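Putative cytoplasmic protein (Salmonella typhimurium LT2, PDB 2Q02) is of unknown function but binds zinc in a xylose isomerase-like TIM barrel, and may be an isomerase, as its family suggests. Local coordinates at residues D212-L218 and F244-Q250; T7-R13 and F33-R39; T171-L176 and V223-Q229. One frame throughout, in Å; residues are numbered along the deposited sequence.

Contacts 1 and 2 meet at the end of the barrel where the strands' C-terminal ends hold the zinc; there Glu245 OE2 and Arg39 NH1 form a salt bridge at 2.9 Å. Contact 1 also packs against contact 3 through Arg215 and Phe172. Contact 2 is the most regular, two parallel strands in the barrel wall, mostly buried and tied by backbone bonds, with Asn12, Glu37 and Arg39 gathered towards the zinc side. Contact 1 joins two loops that follow strands 193-198 and 242-244; it is buried at the zinc ligand Glu245 but exposed at Glu213 and Ser249. Contact 3, largely buried, lies about as far from the centre as contact 1; there side-chain amides, a threonine hydroxyl and Met224 do the joining, without salt bridges. Contacts 2 and 3 do not touch.

Contact 1: residues D212-L218 and F244-Q250; sequences DEQRIML and FEPFSSQ. With ZN (zinc ion), chain E.
Glu245 binds the zinc ion through OE1 at 2.1 Å, and the same oxygen takes a salt-bridging hydrogen bond from Arg215 NH2 at 3.1 Å; its OE2 forms a salt bridge with Arg39. The Arg215 donor approaches from above the carboxylate plane, with the two flat groups nearly perpendicular (82°). The bend at Arg215 chi3 (66°) carries the guanidinium to this place, where Phe247 CD2 sits over the centre of one face and Asp212 OD1 accepts from NH1 at its edge. An arginine suits the spot, since it can bridge two carboxylates with the rim of the Phe247 ring over one of its faces, the planes 55° apart. Farther back, Arg215 O receives the N-H groups of Phe247 and Ser248, both at 3.0 Å and from opposite faces of its plane, tying the loop after Glu245 to residues 212-218. At the solvent side Glu213 OE1 accepts from Ser249 N at 3.0 Å. On the apolar side, selenomethionine Met217 lays SE on Pro246 CD; CE makes an off-centre CH-pi contact with the Phe244 ring, and SE meets that ring obliquely, a Met-aromatic contact. Glu139, Asp170 and His197 also bind the zinc, at the C-terminal ends of the strands as in other TIM barrels of this family.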
loop_
_atom_site.group_PDB
_atom_site.type_symbol
_atom_site.label_atom_id
_atom_site.label_comp_id
_atom_site.label_asym_id
_atom_site.label_seq_id
_atom_site.Cartn_x
_atom_site.Cartn_y
_atom_site.Cartn_z
ATOM N N ASP A 212 -12.227 -2.603 -5.543
ATOM C CA ASP A 212 -10.865 -2.567 -6.085
ATOM C C ASP A 212 -10.790 -2.747 -7.607
ATOM O O ASP A 212 -9.886 -2.197 -8.244
ATOM C CB ASP A 212 -9.983 -3.611 -5.402
ATOM C CG ASP A 212 -9.698 -3.275 -3.947
ATOM O OD1 ASP A 212 -9.765 -2.098 -3.568
ATOM O OD2 ASP A 212 -9.412 -4.195 -3.166
ATOM N N GLU A 213 -11.739 -3.476 -8.187
ATOM C CA GLU A 213 -11.789 -3.681 -9.647
ATOM C C GLU A 213 -11.866 -2.368 -10.486
ATOM O O GLU A 213 -11.526 -2.368 -11.663
ATOM C CB GLU A 213 -12.966 -4.624 -9.986
ATOM C CG GLU A 213 -13.380 -4.721 -11.449
ATOM C CD GLU A 213 -12.250 -5.121 -12.388
ATOM O OE1 GLU A 213 -11.300 -5.771 -11.904
ATOM O OE2 GLU A 213 -12.320 -4.791 -13.608
ATOM N N GLN A 214 -12.322 -1.272 -9.876
ATOM C CA GLN A 214 -12.419 0.028 -10.557
ATOM C C GLN A 214 -11.127 0.836 -10.457
ATOM O O GLN A 214 -11.022 1.912 -11.035
ATOM C CB GLN A 214 -13.558 0.866 -9.969
ATOM C CG GLN A 214 -14.966 0.425 -10.359
ATOM C CD GLN A 214 -15.455 -0.790 -9.579
ATOM O OE1 GLN A 214 -15.570 -0.761 -8.360
ATOM N NE2 GLN A 214 -15.741 -1.856 -10.286
ATOM N N ARG A 215 -10.147 0.327 -9.724
ATOM C CA ARG A 215 -8.960 1.103 -9.433
ATOM C C ARG A 215 -7.957 0.954 -10.560
ATOM O O ARG A 215 -7.358 -0.117 -10.746
ATOM C CB ARG A 215 -8.345 0.703 -8.088
ATOM C CG ARG A 215 -9.182 1.118 -6.892
ATOM C CD ARG A 215 -8.690 0.489 -5.645
ATOM N NE ARG A 215 -7.370 0.976 -5.297
ATOM C CZ ARG A 215 -6.694 0.611 -4.208
ATOM N NH1 ARG A 215 -7.213 -0.257 -3.330
ATOM N NH2 ARG A 215 -5.483 1.117 -3.997
ATOM N N ILE A 216 -7.793 2.043 -11.305
ATOM C CA ILE A 216 -6.832 2.116 -12.404
ATOM C C ILE A 216 -5.725 3.137 -12.055
ATOM O O ILE A 216 -5.287 3.200 -10.920
ATOM C CB ILE A 216 -7.552 2.388 -13.749
ATOM C CG1 ILE A 216 -8.285 3.745 -13.762
ATOM C CG2 ILE A 216 -8.531 1.275 -14.006
ATOM C CD1 ILE A 216 -9.057 4.008 -15.057
HETATM N N MSE A 217 -5.246 3.901 -13.021
HETATM C CA MSE A 217 -4.218 4.887 -12.765
HETATM C C MSE A 217 -4.790 6.316 -12.855
HETATM O O MSE A 217 -6.006 6.508 -13.034
HETATM C CB MSE A 217 -3.030 4.620 -13.696
HETATM C CG MSE A 217 -2.274 3.344 -13.297
HETATM SE SE MSE A 217 -1.111 3.609 -11.675
HETATM C CE MSE A 217 0.329 4.536 -12.581
ATOM N N LEU A 218 -3.924 7.314 -12.670
ATOM C CA LEU A 218 -4.378 8.698 -12.513
ATOM C C LEU A 218 -4.658 9.335 -13.853
ATOM O O LEU A 218 -3.834 9.268 -14.749
ATOM C CB LEU A 218 -3.353 9.524 -11.719
ATOM C CG LEU A 218 -3.079 8.978 -10.301
ATOM C CD1 LEU A 218 -2.133 9.904 -9.499
ATOM C CD2 LEU A 218 -4.371 8.747 -9.544
ATOM N N PHE A 244 2.218 3.715 -6.459
ATOM C CA PHE A 244 1.083 3.527 -7.349
ATOM C C PHE A 244 0.580 2.089 -7.225
ATOM O O PHE A 244 1.361 1.150 -7.401
ATOM C CB PHE A 244 1.476 3.859 -8.800
ATOM C CG PHE A 244 1.681 5.333 -9.042
ATOM C CD1 PHE A 244 0.595 6.198 -9.095
ATOM C CD2 PHE A 244 2.961 5.863 -9.196
ATOM C CE1 PHE A 244 0.778 7.568 -9.300
ATOM C CE2 PHE A 244 3.156 7.239 -9.429
ATOM C CZ PHE A 244 2.066 8.090 -9.471
ATOM N N GLU A 245 -0.712 1.934 -6.887
ATOM C CA GLU A 245 -1.317 0.620 -6.596
ATOM C C GLU A 245 -2.704 0.459 -7.270
ATOM O O GLU A 245 -3.737 0.475 -6.615
ATOM C CB GLU A 245 -1.398 0.364 -5.071
ATOM C CG GLU A 245 -1.877 -1.060 -4.690
ATOM C CD GLU A 245 -2.321 -1.201 -3.232
ATOM O OE1 GLU A 245 -2.989 -0.291 -2.701
ATOM O OE2 GLU A 245 -2.031 -2.240 -2.604
ATOM N N PRO A 246 -2.725 0.314 -8.592
ATOM C CA PRO A 246 -3.953 -0.089 -9.254
ATOM C C PRO A 246 -4.287 -1.587 -9.056
ATOM O O PRO A 246 -3.389 -2.390 -8.774
ATOM C CB PRO A 246 -3.650 0.217 -10.716
ATOM C CG PRO A 246 -2.216 0.005 -10.832
ATOM C CD PRO A 246 -1.634 0.520 -9.557
ATOM N N PHE A 247 -5.572 -1.942 -9.201
ATOM C CA PHE A 247 -6.070 -3.335 -9.018
ATOM C C PHE A 247 -6.891 -3.919 -10.189
ATOM O O PHE A 247 -7.095 -5.139 -10.259
ATOM C CB PHE A 247 -6.979 -3.397 -7.792
ATOM C CG PHE A 247 -6.270 -3.628 -6.523
ATOM C CD1 PHE A 247 -6.007 -4.920 -6.093
ATOM C CD2 PHE A 247 -5.894 -2.553 -5.722
ATOM C CE1 PHE A 247 -5.344 -5.151 -4.895
ATOM C CE2 PHE A 247 -5.247 -2.763 -4.514
ATOM C CZ PHE A 247 -4.970 -4.072 -4.097
ATOM N N SER A 248 -7.398 -3.061 -11.064
ATOM C CA SER A 248 -8.327 -3.499 -12.114
ATOM C C SER A 248 -7.819 -4.660 -12.971
ATOM O O SER A 248 -6.626 -4.787 -13.223
ATOM C CB SER A 248 -8.646 -2.321 -13.040
ATOM O OG SER A 248 -9.339 -2.768 -14.182
ATOM N N SER A 249 -8.738 -5.485 -13.446
ATOM C CA SER A 249 -8.417 -6.546 -14.404
ATOM C C SER A 249 -8.054 -5.969 -15.770
ATOM O O SER A 249 -7.479 -6.660 -16.604
ATOM C CB SER A 249 -9.594 -7.516 -14.553
ATOM O OG SER A 249 -10.713 -6.882 -15.147
ATOM N N GLN A 250 -8.415 -4.708 -16.011
ATOM C CA GLN A 250 -7.986 -4.004 -17.238
ATOM C C GLN A 250 -6.444 -3.984 -17.340
ATOM O O GLN A 250 -5.888 -3.885 -18.428
ATOM C CB GLN A 250 -8.463 -2.540 -17.239
ATOM C CG GLN A 250 -9.964 -2.255 -17.482
ATOM C CD GLN A 250 -10.279 -0.742 -17.320
ATOM O OE1 GLN A 250 -9.737 0.112 -18.050
ATOM N NE2 GLN A 250 -11.124 -0.414 -16.338
HETATM ZN ZN ZN E . -3.376 0.127 -0.641
#

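Contact 2: residues T7-R13 and F33-R39; sequences TRFCINR and FNKVELR
Asn12 OD1 lies at the edge of the Arg39 guanidinium, near its plane, and accepts from NH1 at 3.2 Å in a bond straight at the hydrogen (163°) but meeting OD1 side-on, 100° from the C=O bond; the amide and guanidinium planes are 40° apart. The amide's other end, ND2, gives a weak bond to Glu37 OE1, so one asparagine serves an arginine and a glutamate at once. Its CG stands anti to the backbone N, which brings the amide across to the neighbouring strand. Lys14 N also donates to Asn12 OD1, while Arg39 pairs with Asp41 and Glu245, and Glu37 OE2 with Thr69, Asn71 and His197, a zinc ligand. On the other face of the sheet, Ile11 CD1 and Phe9 CB approach the Phe33 ring obliquely, the latter 3.8 Å from CE1. The backbones run parallel: Ile11 N donates to Lys35 O at 3.0 Å, Glu37 N to Ile11 O and Arg13 N to Glu37 O. Near the N-terminal end, the long chain of Lys35 lets NZ reach both Thr7 O and Asn34 OD1. Strands 9-12 and 35-39, joined through helix 21-30, form a beta-alpha-beta unit; strands 242-244 and 66-73 flank the pair, and helix 256-271 packs on Phe9, Ile11 and Phe33.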
loop_
_atom_site.group_PDB
_atom_site.type_symbol
_atom_site.label_atom_id
_atom_site.label_comp_id
_atom_site.label_asym_id
_atom_site.label_seq_id
_atom_site.Cartn_x
_atom_site.Cartn_y
_atom_site.Cartn_z
ATOM N N THR A 7 12.547 10.306 -7.008
ATOM C CA THR A 7 13.012 9.338 -5.993
ATOM C C THR A 7 11.919 8.801 -5.062
ATOM O O THR A 7 11.979 7.639 -4.633
ATOM C CB THR A 7 14.086 10.094 -5.076
ATOM O OG1 THR A 7 15.314 10.209 -5.788
ATOM C CG2 THR A 7 14.363 9.439 -3.681
ATOM N N ARG A 8 10.981 9.686 -4.698
ATOM C CA ARG A 8 9.912 9.387 -3.737
ATOM C C ARG A 8 8.790 8.526 -4.306
ATOM O O ARG A 8 7.887 8.166 -3.565
ATOM C CB ARG A 8 9.264 10.677 -3.201
ATOM C CG ARG A 8 10.166 11.517 -2.327
ATOM C CD ARG A 8 9.515 12.851 -1.976
ATOM N NE ARG A 8 8.291 12.659 -1.208
ATOM C CZ ARG A 8 7.403 13.618 -0.930
ATOM N NH1 ARG A 8 7.584 14.859 -1.341
ATOM N NH2 ARG A 8 6.302 13.328 -0.249
ATOM N N PHE A 9 8.806 8.224 -5.602
ATOM C CA PHE A 9 7.752 7.382 -6.184
ATOM C C PHE A 9 8.124 5.906 -6.129
ATOM O O PHE A 9 9.293 5.538 -6.255
ATOM C CB PHE A 9 7.398 7.828 -7.611
ATOM C CG PHE A 9 6.626 9.119 -7.661
ATOM C CD1 PHE A 9 5.339 9.195 -7.126
ATOM C CD2 PHE A 9 7.176 10.258 -8.246
ATOM C CE1 PHE A 9 4.611 10.378 -7.138
ATOM C CE2 PHE A 9 6.438 11.468 -8.284
ATOM C CZ PHE A 9 5.150 11.521 -7.719
ATOM N N CYS A 10 7.108 5.065 -5.923
ATOM C CA CYS A 10 7.283 3.599 -5.772
ATOM C C CYS A 10 6.280 2.895 -6.667
ATOM O O CYS A 10 5.135 3.323 -6.796
ATOM C CB CYS A 10 7.037 3.190 -4.305
ATOM S SG CYS A 10 7.179 1.421 -3.894
ATOM N N ILE A 11 6.702 1.824 -7.312
ATOM C CA ILE A 11 5.787 1.094 -8.161
ATOM C C ILE A 11 5.390 -0.199 -7.463
ATOM O O ILE A 11 6.225 -1.079 -7.213
ATOM C CB ILE A 11 6.380 0.806 -9.552
ATOM C CG1 ILE A 11 7.072 2.060 -10.136
ATOM C CG2 ILE A 11 5.288 0.266 -10.491
ATOM C CD1 ILE A 11 6.195 3.295 -10.237
ATOM N N ASN A 12 4.105 -0.300 -7.152
ATOM C CA ASN A 12 3.548 -1.520 -6.605
ATOM C C ASN A 12 3.395 -2.576 -7.736
ATOM O O ASN A 12 2.954 -2.263 -8.862
ATOM C CB ASN A 12 2.210 -1.211 -5.907
ATOM C CG ASN A 12 1.702 -2.364 -5.066
ATOM O OD1 ASN A 12 1.507 -3.463 -5.583
ATOM N ND2 ASN A 12 1.463 -2.116 -3.769
ATOM N N ARG A 13 3.753 -3.825 -7.424
ATOM C CA ARG A 13 3.723 -4.896 -8.418
ATOM C C ARG A 13 2.325 -5.264 -8.938
ATOM O O ARG A 13 2.227 -5.966 -9.945
ATOM C CB ARG A 13 4.423 -6.157 -7.904
ATOM C CG ARG A 13 4.727 -7.148 -9.013
ATOM C CD ARG A 13 5.311 -8.465 -8.517
ATOM N NE ARG A 13 5.557 -9.394 -9.637
ATOM C CZ ARG A 13 5.538 -10.722 -9.552
ATOM N NH1 ARG A 13 5.300 -11.319 -8.393
ATOM N NH2 ARG A 13 5.766 -11.458 -10.630
ATOM N N PHE A 33 12.905 4.836 -11.596
ATOM C CA PHE A 33 12.480 4.811 -10.191
ATOM C C PHE A 33 13.327 3.787 -9.463
ATOM O O PHE A 33 13.941 2.938 -10.083
ATOM C CB PHE A 33 10.986 4.493 -10.058
ATOM C CG PHE A 33 10.123 5.475 -10.774
ATOM C CD1 PHE A 33 10.001 6.776 -10.294
ATOM C CD2 PHE A 33 9.502 5.136 -11.974
ATOM C CE1 PHE A 33 9.238 7.710 -10.976
ATOM C CE2 PHE A 33 8.738 6.065 -12.662
ATOM C CZ PHE A 33 8.607 7.351 -12.163
ATOM N N ASN A 34 13.363 3.881 -8.145
ATOM C CA ASN A 34 14.235 3.031 -7.336
ATOM C C ASN A 34 13.497 2.354 -6.170
ATOM O O ASN A 34 14.116 1.893 -5.224
ATOM C CB ASN A 34 15.415 3.855 -6.804
ATOM C CG ASN A 34 14.973 5.022 -5.897
ATOM O OD1 ASN A 34 13.844 5.071 -5.390
ATOM N ND2 ASN A 34 15.877 5.966 -5.699
ATOM N N LYS A 35 12.174 2.278 -6.273
ATOM C CA LYS A 35 11.331 1.696 -5.233
ATOM C C LYS A 35 10.234 0.831 -5.817
ATOM O O LYS A 35 9.610 1.207 -6.805
ATOM C CB LYS A 35 10.702 2.800 -4.371
ATOM C CG LYS A 35 11.740 3.555 -3.522
ATOM C CD LYS A 35 11.180 4.781 -2.793
ATOM C CE LYS A 35 12.206 5.343 -1.838
ATOM N NZ LYS A 35 13.358 5.698 -2.649
ATOM N N VAL A 36 10.019 -0.330 -5.202
ATOM C CA VAL A 36 8.881 -1.206 -5.528
ATOM C C VAL A 36 8.254 -1.797 -4.288
ATOM O O VAL A 36 8.802 -1.705 -3.204
ATOM C CB VAL A 36 9.275 -2.423 -6.421
ATOM C CG1 VAL A 36 9.751 -1.961 -7.775
ATOM C CG2 VAL A 36 10.352 -3.288 -5.731
ATOM N N GLU A 37 7.106 -2.426 -4.482
ATOM C CA GLU A 37 6.459 -3.254 -3.484
ATOM C C GLU A 37 6.203 -4.613 -4.110
ATOM O O GLU A 37 5.742 -4.697 -5.258
ATOM C CB GLU A 37 5.102 -2.663 -3.082
ATOM C CG GLU A 37 5.152 -1.318 -2.369
ATOM C CD GLU A 37 3.770 -0.856 -1.938
ATOM O OE1 GLU A 37 3.102 -0.175 -2.769
ATOM O OE2 GLU A 37 3.346 -1.207 -0.795
ATOM N N LEU A 38 6.468 -5.672 -3.358
ATOM C CA LEU A 38 6.068 -7.022 -3.765
ATOM C C LEU A 38 4.757 -7.412 -3.073
ATOM O O LEU A 38 4.241 -6.669 -2.240
ATOM C CB LEU A 38 7.191 -8.033 -3.492
ATOM C CG LEU A 38 8.465 -7.910 -4.350
ATOM C CD1 LEU A 38 9.474 -8.966 -3.968
ATOM C CD2 LEU A 38 8.173 -7.988 -5.840
ATOM N N ARG A 39 4.206 -8.568 -3.442
ATOM C CA ARG A 39 2.877 -8.970 -2.981
ATOM C C ARG A 39 2.642 -10.502 -2.964
ATOM O O ARG A 39 3.127 -11.247 -3.837
ATOM C CB ARG A 39 1.799 -8.352 -3.886
ATOM C CG ARG A 39 1.974 -6.881 -4.305
ATOM C CD ARG A 39 0.786 -6.480 -5.176
ATOM N NE ARG A 39 -0.452 -6.760 -4.457
ATOM C CZ ARG A 39 -1.089 -5.895 -3.671
ATOM N NH1 ARG A 39 -0.677 -4.642 -3.528
ATOM N NH2 ARG A 39 -2.177 -6.276 -3.042
HETATM O O HOH W 1 11.672 5.832 -7.213
HETATM O O HOH W 2 5.395 -10.304 -5.349
#

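Contact 3: residues T171-L176 and V223-Q229; sequences TFHHHL and VMQNYQQ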
loop_
_atom_site.group_PDB
_atom_site.type_symbol
_atom_site.label_atom_id
_atom_site.label_comp_id
_atom_site.label_asym_id
_atom_site.label_seq_id
_atom_site.Cartn_x
_atom_site.Cartn_y
_atom_site.Cartn_z
ATOM N N THR A 171 -5.400 6.393 -1.026
ATOM C CA THR A 171 -6.348 7.437 -1.456
ATOM C C THR A 171 -7.741 6.885 -1.802
ATOM O O THR A 171 -8.737 7.573 -1.611
ATOM C CB THR A 171 -5.857 8.218 -2.668
ATOM O OG1 THR A 171 -5.589 7.302 -3.736
ATOM C CG2 THR A 171 -4.607 9.034 -2.322
ATOM N N PHE A 172 -7.800 5.659 -2.306
ATOM C CA PHE A 172 -9.068 4.989 -2.554
ATOM C C PHE A 172 -9.820 4.731 -1.254
ATOM O O PHE A 172 -11.044 4.964 -1.159
ATOM C CB PHE A 172 -8.830 3.664 -3.274
ATOM C CG PHE A 172 -10.048 2.782 -3.373
ATOM C CD1 PHE A 172 -10.335 1.853 -2.384
ATOM C CD2 PHE A 172 -10.881 2.845 -4.492
ATOM C CE1 PHE A 172 -11.461 1.007 -2.505
ATOM C CE2 PHE A 172 -11.992 2.003 -4.623
ATOM C CZ PHE A 172 -12.278 1.080 -3.636
ATOM N N HIS A 173 -9.092 4.223 -0.266
ATOM C CA HIS A 173 -9.718 3.883 1.011
ATOM C C HIS A 173 -10.136 5.133 1.782
ATOM O O HIS A 173 -11.180 5.124 2.435
ATOM C CB HIS A 173 -8.868 2.900 1.824
ATOM C CG HIS A 173 -8.778 1.553 1.180
ATOM N ND1 HIS A 173 -9.885 0.750 0.984
ATOM C CD2 HIS A 173 -7.728 0.886 0.642
ATOM C CE1 HIS A 173 -9.513 -0.365 0.373
ATOM N NE2 HIS A 173 -8.210 -0.311 0.163
ATOM N N HIS A 174 -9.357 6.204 1.666
ATOM C CA HIS A 174 -9.776 7.509 2.163
ATOM C C HIS A 174 -11.078 7.970 1.479
ATOM O O HIS A 174 -12.013 8.479 2.125
ATOM C CB HIS A 174 -8.667 8.553 1.919
ATOM C CG HIS A 174 -9.038 9.957 2.311
ATOM N ND1 HIS A 174 -8.767 10.482 3.558
ATOM C CD2 HIS A 174 -9.640 10.950 1.609
ATOM C CE1 HIS A 174 -9.209 11.726 3.614
ATOM N NE2 HIS A 174 -9.745 12.034 2.445
ATOM N N HIS A 175 -11.138 7.810 0.159
ATOM C CA HIS A 175 -12.294 8.262 -0.600
ATOM C C HIS A 175 -13.558 7.533 -0.189
ATOM O O HIS A 175 -14.617 8.150 -0.099
ATOM C CB HIS A 175 -12.044 8.079 -2.096
ATOM C CG HIS A 175 -13.139 8.600 -2.970
ATOM N ND1 HIS A 175 -13.938 7.774 -3.731
ATOM C CD2 HIS A 175 -13.550 9.863 -3.227
ATOM C CE1 HIS A 175 -14.788 8.507 -4.426
ATOM N NE2 HIS A 175 -14.578 9.777 -4.131
ATOM N N LEU A 176 -13.440 6.231 0.066
ATOM C CA LEU A 176 -14.611 5.410 0.470
ATOM C C LEU A 176 -15.065 5.654 1.901
ATOM O O LEU A 176 -16.245 5.477 2.207
ATOM C CB LEU A 176 -14.368 3.911 0.279
ATOM C CG LEU A 176 -14.873 3.332 -1.029
ATOM C CD1 LEU A 176 -14.010 3.794 -2.191
ATOM C CD2 LEU A 176 -14.857 1.826 -0.905
ATOM N N VAL A 223 -12.060 10.375 -10.147
ATOM C CA VAL A 223 -13.203 10.787 -9.330
ATOM C C VAL A 223 -12.803 11.063 -7.858
ATOM O O VAL A 223 -13.541 11.711 -7.109
ATOM C CB VAL A 223 -14.349 9.710 -9.448
ATOM C CG1 VAL A 223 -15.259 9.665 -8.220
ATOM C CG2 VAL A 223 -15.167 9.949 -10.725
HETATM N N MSE A 224 -11.627 10.606 -7.451
HETATM C CA MSE A 224 -11.320 10.548 -6.025
HETATM C C MSE A 224 -10.492 11.710 -5.470
HETATM O O MSE A 224 -10.220 11.733 -4.262
HETATM C CB MSE A 224 -10.638 9.221 -5.712
HETATM C CG MSE A 224 -11.379 8.061 -6.293
HETATM SE SE MSE A 224 -10.943 6.460 -5.402
HETATM C CE MSE A 224 -12.500 5.577 -5.812
ATOM N N GLN A 225 -10.111 12.658 -6.326
ATOM C CA GLN A 225 -9.341 13.830 -5.916
ATOM C C GLN A 225 -7.929 13.481 -5.430
ATOM O O GLN A 225 -7.470 14.001 -4.419
ATOM C CB GLN A 225 -10.096 14.652 -4.852
ATOM C CG GLN A 225 -11.237 15.488 -5.428
ATOM C CD GLN A 225 -11.737 16.554 -4.457
ATOM O OE1 GLN A 225 -11.218 17.670 -4.423
ATOM N NE2 GLN A 225 -12.751 16.211 -3.667
ATOM N N ASN A 226 -7.233 12.608 -6.152
ATOM C CA ASN A 226 -5.858 12.275 -5.775
ATOM C C ASN A 226 -4.939 13.502 -5.781
ATOM O O ASN A 226 -4.191 13.683 -4.836
ATOM C CB ASN A 226 -5.271 11.178 -6.676
ATOM C CG ASN A 226 -5.795 9.800 -6.331
ATOM O OD1 ASN A 226 -5.089 8.974 -5.748
ATOM N ND2 ASN A 226 -7.045 9.551 -6.684
ATOM N N TYR A 227 -5.012 14.334 -6.831
ATOM C CA TYR A 227 -4.166 15.529 -6.938
ATOM C C TYR A 227 -4.322 16.348 -5.685
ATOM O O TYR A 227 -3.328 16.781 -5.105
ATOM C CB TYR A 227 -4.520 16.400 -8.165
ATOM C CG TYR A 227 -3.542 17.565 -8.428
ATOM C CD1 TYR A 227 -2.383 17.373 -9.179
ATOM C CD2 TYR A 227 -3.781 18.853 -7.919
ATOM C CE1 TYR A 227 -1.482 18.430 -9.425
ATOM C CE2 TYR A 227 -2.885 19.915 -8.155
ATOM C CZ TYR A 227 -1.729 19.699 -8.908
ATOM O OH TYR A 227 -0.815 20.733 -9.151
ATOM N N GLN A 228 -5.571 16.534 -5.266
ATOM C CA GLN A 228 -5.876 17.343 -4.088
ATOM C C GLN A 228 -5.523 16.645 -2.784
ATOM O O GLN A 228 -5.086 17.299 -1.837
ATOM C CB GLN A 228 -7.346 17.764 -4.073
ATOM C CG GLN A 228 -7.721 18.759 -5.170
ATOM C CD GLN A 228 -8.394 18.124 -6.387
ATOM O OE1 GLN A 228 -8.184 16.951 -6.714
ATOM N NE2 GLN A 228 -9.216 18.917 -7.064
ATOM N N GLN A 229 -5.690 15.331 -2.726
ATOM C CA GLN A 229 -5.268 14.581 -1.531
ATOM C C GLN A 229 -3.753 14.645 -1.373
ATOM O O GLN A 229 -3.263 14.756 -0.264
ATOM C CB GLN A 229 -5.706 13.118 -1.572
ATOM C CG GLN A 229 -7.169 12.866 -1.267
ATOM C CD GLN A 229 -7.428 11.373 -1.033
ATOM O OE1 GLN A 229 -6.805 10.762 -0.153
ATOM N NE2 GLN A 229 -8.322 10.778 -1.830
#
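Selenomethionine Met224 threads between two rings of helix 171-176, and the ND1 of one of them, His175, is buried here without a hydrogen-bonding partner. Met224 CG lies over the face of the His175 ring, 3.8 Å from its centroid and 17° off the normal, a CH-pi contact. The chain then runs on extended, so that CE comes within 3.4 Å of Phe172 CD2 and SE meets that ring obliquely, a Met-aromatic contact. A long, flexible and weakly polar side chain is well suited to lying along one ring and against the rim of another. Beside it the contact turns polar. Gln229 NE2 donates to Thr171 O at 3.2 Å along an almost straight line (174°) and also to Met224 O, both acceptors lying in its amide plane. Thr171 O thereby holds two donors, Gln229 NE2 and His175 N, on opposite faces of its plane. The OE1 of the same glutamine rests 3.3 Å from His174 CD2. Thr171 OG1, placed between the backbone N and the carbonyl carbon (chi1 56°), gives a short bond of 2.7 Å to Asn226 OD1. Asp222 accepts from both Asn226 ND2 and Met224 N just before helix 226-235. This joins the first turn of that helix to the short helix 171-176, which directly follows strand 166-170, while strand 193-198 is their shared neighbour, with Leu198 touching Thr171 and Asn226.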